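Local atomic coordinates of probable M18-family aminopeptidase 1 (Thermotoga maritima, PDB entry 2GLF), a protein that probably works as a metal-dependent aminopeptidase, releasing amino acids one at a time from the N-terminal end of peptides. Residues Trp8-Phe19 / Ser432-Val441; Pro96-Pro104 / Phe220-Val228. One frame throughout, in Å; residues are numbered along the deposited sequence.

Contact 1. Residues Trp8-Phe19 / Ser432-Val441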
loop_
_atom_site.group_PDB
_atom_site.type_symbol
_atom_site.label_atom_id
_atom_site.label_comp_id
_atom_site.label_asym_id
_atom_site.label_seq_id
_atom_site.Cartn_x
_atom_site.Cartn_y
_atom_site.Cartn_z
ATOM N N TRP A 8 39.635 35.327 7.576
ATOM C CA TRP A 8 39.473 36.780 7.466
ATOM C C TRP A 8 40.152 37.551 8.596
ATOM O O TRP A 8 40.492 38.724 8.431
ATOM C CB TRP A 8 37.988 37.173 7.409
ATOM C CG TRP A 8 37.288 36.700 6.165
ATOM C CD1 TRP A 8 36.460 35.621 6.054
ATOM C CD2 TRP A 8 37.403 37.253 4.846
ATOM N NE1 TRP A 8 36.055 35.464 4.751
ATOM C CE2 TRP A 8 36.618 36.452 3.986
ATOM C CE3 TRP A 8 38.095 38.346 4.308
ATOM C CZ2 TRP A 8 36.503 36.708 2.613
ATOM C CZ3 TRP A 8 37.983 38.600 2.946
ATOM C CH2 TRP A 8 37.191 37.782 2.113
ATOM N N HIS A 9 40.354 36.895 9.735
ATOM C CA HIS A 9 40.998 37.539 10.874
ATOM C C HIS A 9 42.503 37.275 10.941
ATOM O O HIS A 9 43.156 37.650 11.913
ATOM C CB HIS A 9 40.358 37.065 12.176
ATOM C CG HIS A 9 38.954 37.542 12.370
ATOM N ND1 HIS A 9 38.154 37.093 13.398
ATOM C CD2 HIS A 9 38.213 38.440 11.678
ATOM C CE1 HIS A 9 36.978 37.694 13.332
ATOM N NE2 HIS A 9 36.990 38.516 12.298
ATOM N N HIS A 10 43.055 36.632 9.915
ATOM C CA HIS A 10 44.479 36.327 9.906
ATOM C C HIS A 10 45.162 36.480 8.549
ATOM O O HIS A 10 46.345 36.161 8.431
ATOM C CB HIS A 10 44.718 34.891 10.384
ATOM C CG HIS A 10 44.182 34.601 11.748
ATOM N ND1 HIS A 10 44.584 35.292 12.870
ATOM C CD2 HIS A 10 43.293 33.673 12.176
ATOM C CE1 HIS A 10 43.967 34.802 13.930
ATOM N NE2 HIS A 10 43.178 33.819 13.537
ATOM N N ARG A 11 44.464 36.965 7.527
ATOM C CA ARG A 11 45.127 37.052 6.239
ATOM C C ARG A 11 45.252 38.351 5.462
ATOM O O ARG A 11 46.068 38.414 4.537
ATOM C CB ARG A 11 44.583 35.979 5.299
ATOM C CG ARG A 11 45.667 35.009 4.843
ATOM C CD ARG A 11 46.250 34.276 6.038
ATOM N NE ARG A 11 47.464 33.546 5.711
ATOM C CZ ARG A 11 48.093 32.739 6.559
ATOM N NH1 ARG A 11 47.615 32.563 7.783
ATOM N NH2 ARG A 11 49.203 32.113 6.188
ATOM N N LYS A 12 44.466 39.373 5.783
ATOM C CA LYS A 12 44.600 40.650 5.067
ATOM C C LYS A 12 43.773 40.790 3.786
ATOM O O LYS A 12 44.143 40.277 2.722
ATOM C CB LYS A 12 46.085 40.916 4.758
ATOM C CG LYS A 12 46.366 42.072 3.829
ATOM C CD LYS A 12 47.865 42.214 3.567
ATOM C CE LYS A 12 48.646 42.480 4.853
ATOM N NZ LYS A 12 50.094 42.755 4.612
ATOM N N LYS A 13 42.667 41.524 3.915
ATOM C CA LYS A 13 41.723 41.784 2.837
ATOM C C LYS A 13 42.362 42.016 1.471
ATOM O O LYS A 13 42.058 41.311 0.510
ATOM C CB LYS A 13 40.849 42.989 3.199
ATOM C CG LYS A 13 40.066 42.813 4.493
ATOM C CD LYS A 13 39.080 43.957 4.765
ATOM C CE LYS A 13 39.759 45.223 5.285
ATOM N NZ LYS A 13 40.605 45.901 4.267
ATOM N N GLU A 14 43.243 43.006 1.386
ATOM C CA GLU A 14 43.901 43.333 0.127
ATOM C C GLU A 14 44.488 42.136 -0.627
ATOM O O GLU A 14 44.351 42.042 -1.850
ATOM C CB GLU A 14 44.990 44.395 0.350
ATOM C CG GLU A 14 45.582 44.436 1.752
ATOM C CD GLU A 14 44.725 45.217 2.737
ATOM O OE1 GLU A 14 45.062 45.237 3.941
ATOM O OE2 GLU A 14 43.719 45.819 2.308
ATOM N N GLU A 15 45.135 41.217 0.082
ATOM C CA GLU A 15 45.714 40.062 -0.591
ATOM C C GLU A 15 44.644 39.075 -1.065
ATOM O O GLU A 15 44.785 38.463 -2.119
ATOM C CB GLU A 15 46.733 39.359 0.318
ATOM C CG GLU A 15 47.985 40.189 0.582
ATOM C CD GLU A 15 49.065 39.429 1.331
ATOM O OE1 GLU A 15 49.581 38.430 0.789
ATOM O OE2 GLU A 15 49.405 39.829 2.463
ATOM N N ILE A 16 43.573 38.933 -0.290
ATOM C CA ILE A 16 42.480 38.027 -0.635
ATOM C C ILE A 16 41.728 38.564 -1.849
ATOM O O ILE A 16 41.521 37.848 -2.825
ATOM C CB ILE A 16 41.503 37.868 0.560
ATOM C CG1 ILE A 16 42.178 37.056 1.676
ATOM C CG2 ILE A 16 40.209 37.215 0.105
ATOM C CD1 ILE A 16 41.464 37.114 2.997
ATOM N N GLU A 17 41.325 39.829 -1.787
ATOM C CA GLU A 17 40.613 40.463 -2.892
ATOM C C GLU A 17 41.391 40.346 -4.194
ATOM O O GLU A 17 40.851 39.931 -5.224
ATOM C CB GLU A 17 40.365 41.940 -2.588
ATOM C CG GLU A 17 39.071 42.193 -1.871
ATOM C CD GLU A 17 37.898 41.633 -2.638
ATOM O OE1 GLU A 17 37.739 42.001 -3.822
ATOM O OE2 GLU A 17 37.142 40.822 -2.060
ATOM N N ALA A 18 42.666 40.721 -4.143
ATOM C CA ALA A 18 43.523 40.664 -5.318
ATOM C C ALA A 18 43.541 39.252 -5.885
ATOM O O ALA A 18 43.302 39.053 -7.071
ATOM C CB ALA A 18 44.934 41.096 -4.953
ATOM N N PHE A 19 43.802 38.278 -5.017
ATOM C CA PHE A 19 43.877 36.884 -5.419
ATOM C C PHE A 19 42.563 36.325 -5.952
ATOM O O PHE A 19 42.567 35.455 -6.831
ATOM C CB PHE A 19 44.349 36.014 -4.254
ATOM C CG PHE A 19 44.742 34.631 -4.672
ATOM C CD1 PHE A 19 45.923 34.416 -5.376
ATOM C CD2 PHE A 19 43.906 33.551 -4.426
ATOM C CE1 PHE A 19 46.263 33.149 -5.835
ATOM C CE2 PHE A 19 44.234 32.281 -4.879
ATOM C CZ PHE A 19 45.416 32.077 -5.587
ATOM N N SER A 432 34.450 30.378 -0.548
ATOM C CA SER A 432 34.880 31.557 0.197
ATOM C C SER A 432 36.158 32.155 -0.399
ATOM O O SER A 432 37.055 31.421 -0.811
ATOM C CB SER A 432 35.125 31.174 1.658
ATOM O OG SER A 432 35.810 32.197 2.351
ATOM N N LYS A 433 36.241 33.481 -0.460
ATOM C CA LYS A 433 37.441 34.136 -0.983
ATOM C C LYS A 433 38.605 33.848 -0.042
ATOM O O LYS A 433 39.734 33.639 -0.482
ATOM C CB LYS A 433 37.253 35.653 -1.079
ATOM C CG LYS A 433 36.383 36.108 -2.219
ATOM C CD LYS A 433 36.210 37.606 -2.188
ATOM C CE LYS A 433 35.332 38.071 -3.333
ATOM N NZ LYS A 433 35.171 39.550 -3.321
ATOM N N ALA A 434 38.320 33.850 1.257
ATOM C CA ALA A 434 39.343 33.578 2.262
ATOM C C ALA A 434 39.896 32.156 2.116
ATOM O O ALA A 434 41.103 31.943 2.224
ATOM C CB ALA A 434 38.773 33.783 3.669
ATOM N N ASP A 435 39.020 31.187 1.866
ATOM C CA ASP A 435 39.476 29.812 1.715
ATOM C C ASP A 435 40.259 29.652 0.419
ATOM O O ASP A 435 41.291 28.973 0.378
ATOM C CB ASP A 435 38.296 28.831 1.746
ATOM C CG ASP A 435 37.636 28.745 3.121
ATOM O OD1 ASP A 435 38.332 28.916 4.143
ATOM O OD2 ASP A 435 36.418 28.486 3.181
ATOM N N LEU A 436 39.773 30.286 -0.641
ATOM C CA LEU A 436 40.438 30.224 -1.934
ATOM C C LEU A 436 41.922 30.548 -1.732
ATOM O O LEU A 436 42.807 29.791 -2.146
ATOM C CB LEU A 436 39.797 31.242 -2.879
ATOM C CG LEU A 436 40.107 31.294 -4.379
ATOM C CD1 LEU A 436 40.642 32.671 -4.715
ATOM C CD2 LEU A 436 41.090 30.210 -4.787
ATOM N N PHE A 437 42.176 31.671 -1.066
ATOM C CA PHE A 437 43.526 32.144 -0.787
ATOM C C PHE A 437 44.292 31.202 0.123
ATOM O O PHE A 437 45.420 30.810 -0.178
ATOM C CB PHE A 437 43.460 33.519 -0.126
ATOM C CG PHE A 437 44.802 34.187 0.043
ATOM C CD1 PHE A 437 45.509 34.655 -1.066
ATOM C CD2 PHE A 437 45.352 34.362 1.310
ATOM C CE1 PHE A 437 46.739 35.286 -0.917
ATOM C CE2 PHE A 437 46.582 34.990 1.470
ATOM C CZ PHE A 437 47.277 35.455 0.350
ATOM N N GLU A 438 43.681 30.838 1.240
ATOM C CA GLU A 438 44.357 29.972 2.183
ATOM C C GLU A 438 44.736 28.624 1.589
ATOM O O GLU A 438 45.705 27.996 2.024
ATOM C CB GLU A 438 43.502 29.774 3.428
ATOM C CG GLU A 438 44.302 29.239 4.604
ATOM C CD GLU A 438 45.409 30.185 5.035
ATOM O OE1 GLU A 438 46.195 29.817 5.930
ATOM O OE2 GLU A 438 45.489 31.299 4.486
ATOM N N THR A 439 43.967 28.169 0.605
ATOM C CA THR A 439 44.265 26.895 -0.039
ATOM C C THR A 439 45.593 27.077 -0.753
ATOM O O THR A 439 46.500 26.250 -0.629
ATOM C CB THR A 439 43.180 26.517 -1.051
ATOM O OG1 THR A 439 41.982 26.173 -0.345
ATOM C CG2 THR A 439 43.629 25.333 -1.903
ATOM N N TYR A 440 45.691 28.181 -1.489
ATOM C CA TYR A 440 46.905 28.548 -2.217
ATOM C C TYR A 440 48.107 28.581 -1.270
ATOM O O TYR A 440 49.208 28.187 -1.632
ATOM C CB TYR A 440 46.723 29.931 -2.844
ATOM C CG TYR A 440 48.020 30.641 -3.144
ATOM C CD1 TYR A 440 48.856 30.208 -4.175
ATOM C CD2 TYR A 440 48.416 31.739 -2.388
ATOM C CE1 TYR A 440 50.058 30.855 -4.444
ATOM C CE2 TYR A 440 49.612 32.394 -2.646
ATOM C CZ TYR A 440 50.429 31.948 -3.672
ATOM O OH TYR A 440 51.623 32.589 -3.909
ATOM N N VAL A 441 47.883 29.081 -0.062
ATOM C CA VAL A 441 48.940 29.154 0.928
ATOM C C VAL A 441 49.322 27.747 1.370
ATOM O O VAL A 441 50.502 27.400 1.406
ATOM C CB VAL A 441 48.494 29.959 2.153
ATOM C CG1 VAL A 441 49.604 29.984 3.188
ATOM C CG2 VAL A 441 48.123 31.369 1.734
HETATM O O HOH W 1 34.247 33.323 4.797
#
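Phe19 and Phe437 both carry CG anti to the backbone N (chi1 -167° and -172°), which throws the two rings into the space between helices 13-29 and 433-449. There the edge of Phe437 is directed at the face of Phe19 in an offset edge-to-face pair with ring centroids 5.6 Å apart. Tyr440, one helical turn beyond Leu436, forms an offset stack with Phe19, the ring centroids 4.9 Å apart, while Leu436 CD1 reaches Phe19 CD2 at 3.4 Å.

Polar groups border this aromatic cluster. Arg11 lays its CG against the edge of Phe437; beyond it the Glu438 carboxylate stands over one face of the guanidinium, with Arg11 NE 3.2 Å from Glu438 OE2. Since no N-H points at that oxygen, the attraction is of charge alone; the directed bonds go elsewhere, from Arg11 NH1 to Gly384 O and from Ile386 N to Glu438 OE1. Lys433 runs extended beyond CG, and Glu17 bends at chi2 to meet it, so that Lys433 NZ gives a 2.7 Å bond to the syn lone pair of Glu17 OE2. Glu235 is a second carboxylate partner of this ammonium, and the pair probably favours its charged form.

At the N-terminal end of helix 433-449, next to Lys433, Ala434 CB sits 3.5 Å from the centroid of the five-membered ring of Trp8, a CH-pi contact over the face. In the plane of that indole, Trp8 NE1 donates to a water at 2.8 Å, which also bonds Ser432 OG, the N-cap of helix 433-449. Helical segments 13-19 and 433-441, at 90° to each other, knit by an aromatic cluster and flanked by ion pairs, here join the two ends of the chain on the alpha/beta fold of a metallo-exopeptidase.

Contact 2. Residues Pro96-Pro104 / Phe220-Val228; sequences PRLDFKPNP and FVSGEIEVV
Arg97 and Glu226 sit on neighbouring strands of the six-stranded antiparallel sheet, where Leu98 and Val227 form a hydrogen-bonded pair and Asp99 and Glu226 the non-hydrogen-bonded pair beside it. The arginine starts with CB near Val227 O, at 3.7 Å. Its CD then runs alongside the Glu226 carboxylate, NE lies close to both Glu226 oxygens, and a bend at chi3 lays the guanidinium almost flat under that group, planes 17° apart. Arg97 NH1 is 3.0 Å from Glu226 OE2, an attraction of charges through the face, yet sends an in-plane N-H to the syn lone pair of Asp99 OD1 at 2.7 Å. At the tip, NH2 has a long, weak ion pair with Glu33. With a leucine in its place, Glu226 would probably be left without this cation, its OE2 repelling the buried Asp99 OD1 4.0 Å away. Asp99 OD2 also forms a salt bridge with Lys362 of a neighbouring subunit.

Val227 N donates almost straight to Leu98 O at 2.6 Å. Val227 CG2 touches the edge of the Phe100 ring, and Ile225 CG2 stands 3.5 Å from that ring's centroid, only 4° off its normal.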
loop_
_atom_site.group_PDB
_atom_site.type_symbol
_atom_site.label_atom_id
_atom_site.label_comp_id
_atom_site.label_asym_id
_atom_site.label_seq_id
_atom_site.Cartn_x
_atom_site.Cartn_y
_atom_site.Cartn_z
ATOM N N PRO A 96 30.835 18.571 -14.182
ATOM C CA PRO A 96 29.544 18.119 -14.703
ATOM C C PRO A 96 29.062 19.098 -15.780
ATOM O O PRO A 96 29.233 20.318 -15.661
ATOM C CB PRO A 96 28.672 18.102 -13.452
ATOM C CG PRO A 96 29.641 17.612 -12.406
ATOM C CD PRO A 96 30.885 18.439 -12.711
ATOM N N ARG A 97 28.479 18.554 -16.841
ATOM C CA ARG A 97 28.005 19.366 -17.953
ATOM C C ARG A 97 26.991 18.571 -18.764
ATOM O O ARG A 97 26.417 17.590 -18.285
ATOM C CB ARG A 97 29.188 19.711 -18.853
ATOM C CG ARG A 97 29.979 18.470 -19.287
ATOM C CD ARG A 97 31.213 18.837 -20.085
ATOM N NE ARG A 97 32.384 18.029 -19.732
ATOM C CZ ARG A 97 32.652 16.822 -20.223
ATOM N NH1 ARG A 97 31.837 16.255 -21.104
ATOM N NH2 ARG A 97 33.745 16.178 -19.830
ATOM N N LEU A 98 26.779 19.016 -19.998
ATOM C CA LEU A 98 25.887 18.345 -20.933
ATOM C C LEU A 98 26.683 18.237 -22.232
ATOM O O LEU A 98 27.335 19.198 -22.637
ATOM C CB LEU A 98 24.618 19.163 -21.182
ATOM C CG LEU A 98 23.666 19.479 -20.025
ATOM C CD1 LEU A 98 22.524 20.349 -20.547
ATOM C CD2 LEU A 98 23.126 18.196 -19.412
ATOM N N ASP A 99 26.649 17.070 -22.871
ATOM C CA ASP A 99 27.362 16.868 -24.129
ATOM C C ASP A 99 26.381 16.677 -25.274
ATOM O O ASP A 99 25.405 15.949 -25.134
ATOM C CB ASP A 99 28.251 15.618 -24.083
ATOM C CG ASP A 99 29.428 15.745 -23.131
ATOM O OD1 ASP A 99 29.860 16.882 -22.833
ATOM O OD2 ASP A 99 29.939 14.684 -22.698
ATOM N N PHE A 100 26.635 17.332 -26.400
ATOM C CA PHE A 100 25.797 17.163 -27.581
ATOM C C PHE A 100 25.957 15.685 -27.968
ATOM O O PHE A 100 27.066 15.152 -27.917
ATOM C CB PHE A 100 26.342 18.008 -28.743
ATOM C CG PHE A 100 25.776 19.404 -28.835
ATOM C CD1 PHE A 100 25.278 20.061 -27.718
ATOM C CD2 PHE A 100 25.793 20.078 -30.055
ATOM C CE1 PHE A 100 24.807 21.367 -27.815
ATOM C CE2 PHE A 100 25.328 21.377 -30.158
ATOM C CZ PHE A 100 24.834 22.023 -29.036
ATOM N N LYS A 101 24.873 15.016 -28.345
ATOM C CA LYS A 101 24.988 13.623 -28.771
ATOM C C LYS A 101 25.655 13.626 -30.143
ATOM O O LYS A 101 25.818 14.679 -30.750
ATOM C CB LYS A 101 23.613 12.968 -28.888
ATOM C CG LYS A 101 23.021 12.507 -27.574
ATOM C CD LYS A 101 21.792 11.652 -27.815
ATOM C CE LYS A 101 21.227 11.115 -26.514
ATOM N NZ LYS A 101 19.936 10.412 -26.750
ATOM N N PRO A 102 26.058 12.449 -30.648
ATOM C CA PRO A 102 26.702 12.417 -31.969
ATOM C C PRO A 102 25.837 13.069 -33.061
ATOM O O PRO A 102 26.342 13.829 -33.889
ATOM C CB PRO A 102 26.941 10.928 -32.191
ATOM C CG PRO A 102 27.217 10.440 -30.795
ATOM C CD PRO A 102 26.123 11.125 -30.003
ATOM N N ASN A 103 24.540 12.766 -33.077
ATOM C CA ASN A 103 23.630 13.386 -34.042
ATOM C C ASN A 103 22.673 14.195 -33.179
ATOM O O ASN A 103 21.543 13.775 -32.940
ATOM C CB ASN A 103 22.842 12.343 -34.831
ATOM C CG ASN A 103 23.731 11.401 -35.605
ATOM O OD1 ASN A 103 24.654 11.826 -36.295
ATOM N ND2 ASN A 103 23.451 10.110 -35.502
ATOM N N PRO A 104 23.122 15.370 -32.699
ATOM C CA PRO A 104 22.339 16.265 -31.845
ATOM C C PRO A 104 21.186 17.022 -32.494
ATOM O O PRO A 104 20.209 17.347 -31.823
ATOM C CB PRO A 104 23.398 17.215 -31.302
ATOM C CG PRO A 104 24.272 17.405 -32.496
ATOM C CD PRO A 104 24.424 15.985 -33.027
ATOM N N PHE A 220 29.130 16.648 -36.641
ATOM C CA PHE A 220 28.884 16.618 -35.200
ATOM C C PHE A 220 29.393 15.310 -34.623
ATOM O O PHE A 220 29.825 15.265 -33.474
ATOM C CB PHE A 220 27.396 16.762 -34.879
ATOM C CG PHE A 220 26.884 18.162 -35.000
ATOM C CD1 PHE A 220 25.967 18.501 -35.988
ATOM C CD2 PHE A 220 27.321 19.153 -34.124
ATOM C CE1 PHE A 220 25.494 19.811 -36.098
ATOM C CE2 PHE A 220 26.853 20.463 -34.229
ATOM C CZ PHE A 220 25.940 20.792 -35.215
ATOM N N VAL A 221 29.344 14.249 -35.425
ATOM C CA VAL A 221 29.808 12.939 -34.987
ATOM C C VAL A 221 31.246 13.076 -34.517
ATOM O O VAL A 221 31.549 12.897 -33.337
ATOM C CB VAL A 221 29.768 11.917 -36.130
ATOM C CG1 VAL A 221 30.189 10.556 -35.613
ATOM C CG2 VAL A 221 28.373 11.851 -36.731
ATOM N N SER A 222 32.126 13.399 -35.457
ATOM C CA SER A 222 33.541 13.593 -35.169
ATOM C C SER A 222 33.686 14.943 -34.490
ATOM O O SER A 222 34.400 15.826 -34.973
ATOM C CB SER A 222 34.353 13.573 -36.465
ATOM O OG SER A 222 33.848 14.519 -37.397
ATOM N N GLY A 223 32.987 15.102 -33.374
ATOM C CA GLY A 223 33.049 16.353 -32.647
ATOM C C GLY A 223 32.644 16.211 -31.194
ATOM O O GLY A 223 32.015 15.225 -30.803
ATOM N N GLU A 224 33.010 17.204 -30.392
ATOM C CA GLU A 224 32.688 17.206 -28.976
ATOM C C GLU A 224 32.200 18.573 -28.517
ATOM O O GLU A 224 32.990 19.505 -28.364
ATOM C CB GLU A 224 33.907 16.775 -28.154
ATOM C CG GLU A 224 33.887 15.292 -27.826
ATOM C CD GLU A 224 35.174 14.777 -27.208
ATOM O OE1 GLU A 224 35.122 13.689 -26.594
ATOM O OE2 GLU A 224 36.230 15.437 -27.345
ATOM N N ILE A 225 30.893 18.690 -28.309
ATOM C CA ILE A 225 30.310 19.942 -27.852
ATOM C C ILE A 225 29.869 19.788 -26.403
ATOM O O ILE A 225 29.331 18.757 -26.014
ATOM C CB ILE A 225 29.075 20.346 -28.688
ATOM C CG1 ILE A 225 29.423 20.353 -30.177
ATOM C CG2 ILE A 225 28.594 21.724 -28.261
ATOM C CD1 ILE A 225 30.482 21.364 -30.536
ATOM N N GLU A 226 30.100 20.821 -25.607
ATOM C CA GLU A 226 29.718 20.794 -24.210
ATOM C C GLU A 226 28.819 21.992 -23.884
ATOM O O GLU A 226 29.133 23.135 -24.225
ATOM C CB GLU A 226 30.973 20.797 -23.324
ATOM C CG GLU A 226 31.991 19.710 -23.692
ATOM C CD GLU A 226 32.999 19.409 -22.576
ATOM O OE1 GLU A 226 33.247 20.293 -21.726
ATOM O OE2 GLU A 226 33.555 18.286 -22.559
ATOM N N VAL A 227 27.685 21.719 -23.246
ATOM C CA VAL A 227 26.741 22.766 -22.872
ATOM C C VAL A 227 27.075 23.180 -21.449
ATOM O O VAL A 227 27.179 22.343 -20.568
ATOM C CB VAL A 227 25.278 22.258 -22.963
ATOM C CG1 VAL A 227 24.317 23.340 -22.494
ATOM C CG2 VAL A 227 24.960 21.848 -24.396
ATOM N N VAL A 228 27.240 24.477 -21.237
ATOM C CA VAL A 228 27.613 25.006 -19.930
ATOM C C VAL A 228 26.839 26.278 -19.583
ATOM O O VAL A 228 26.441 27.024 -20.472
ATOM C CB VAL A 228 29.134 25.290 -19.921
ATOM C CG1 VAL A 228 29.419 26.680 -19.354
ATOM C CG2 VAL A 228 29.853 24.197 -19.135
HETATM O O HOH W 2 29.336 16.047 -29.137
HETATM O O HOH W 3 28.247 16.087 -31.624
#

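In the fold
The two contacts show how chemistry follows place in a fold. Contact 1 is partly buried and joins helices from the two ends of the chain; contact 2 is wholly buried and pairs strands 97-108 and 223-229 inside one sheet. They share no helix or strand, lie on opposite sides of the chain's centre and stay about 17 Å apart at their nearest atoms. In contact 1 the two segments are held mainly through side chains, aromatic in the middle and charged at the borders, whereas contact 2 adds backbone pairing to a buried charge network. A second subunit reaches contact 1 at Trp8 and His9; a third packs more extensively on contact 2, within the dodecamer.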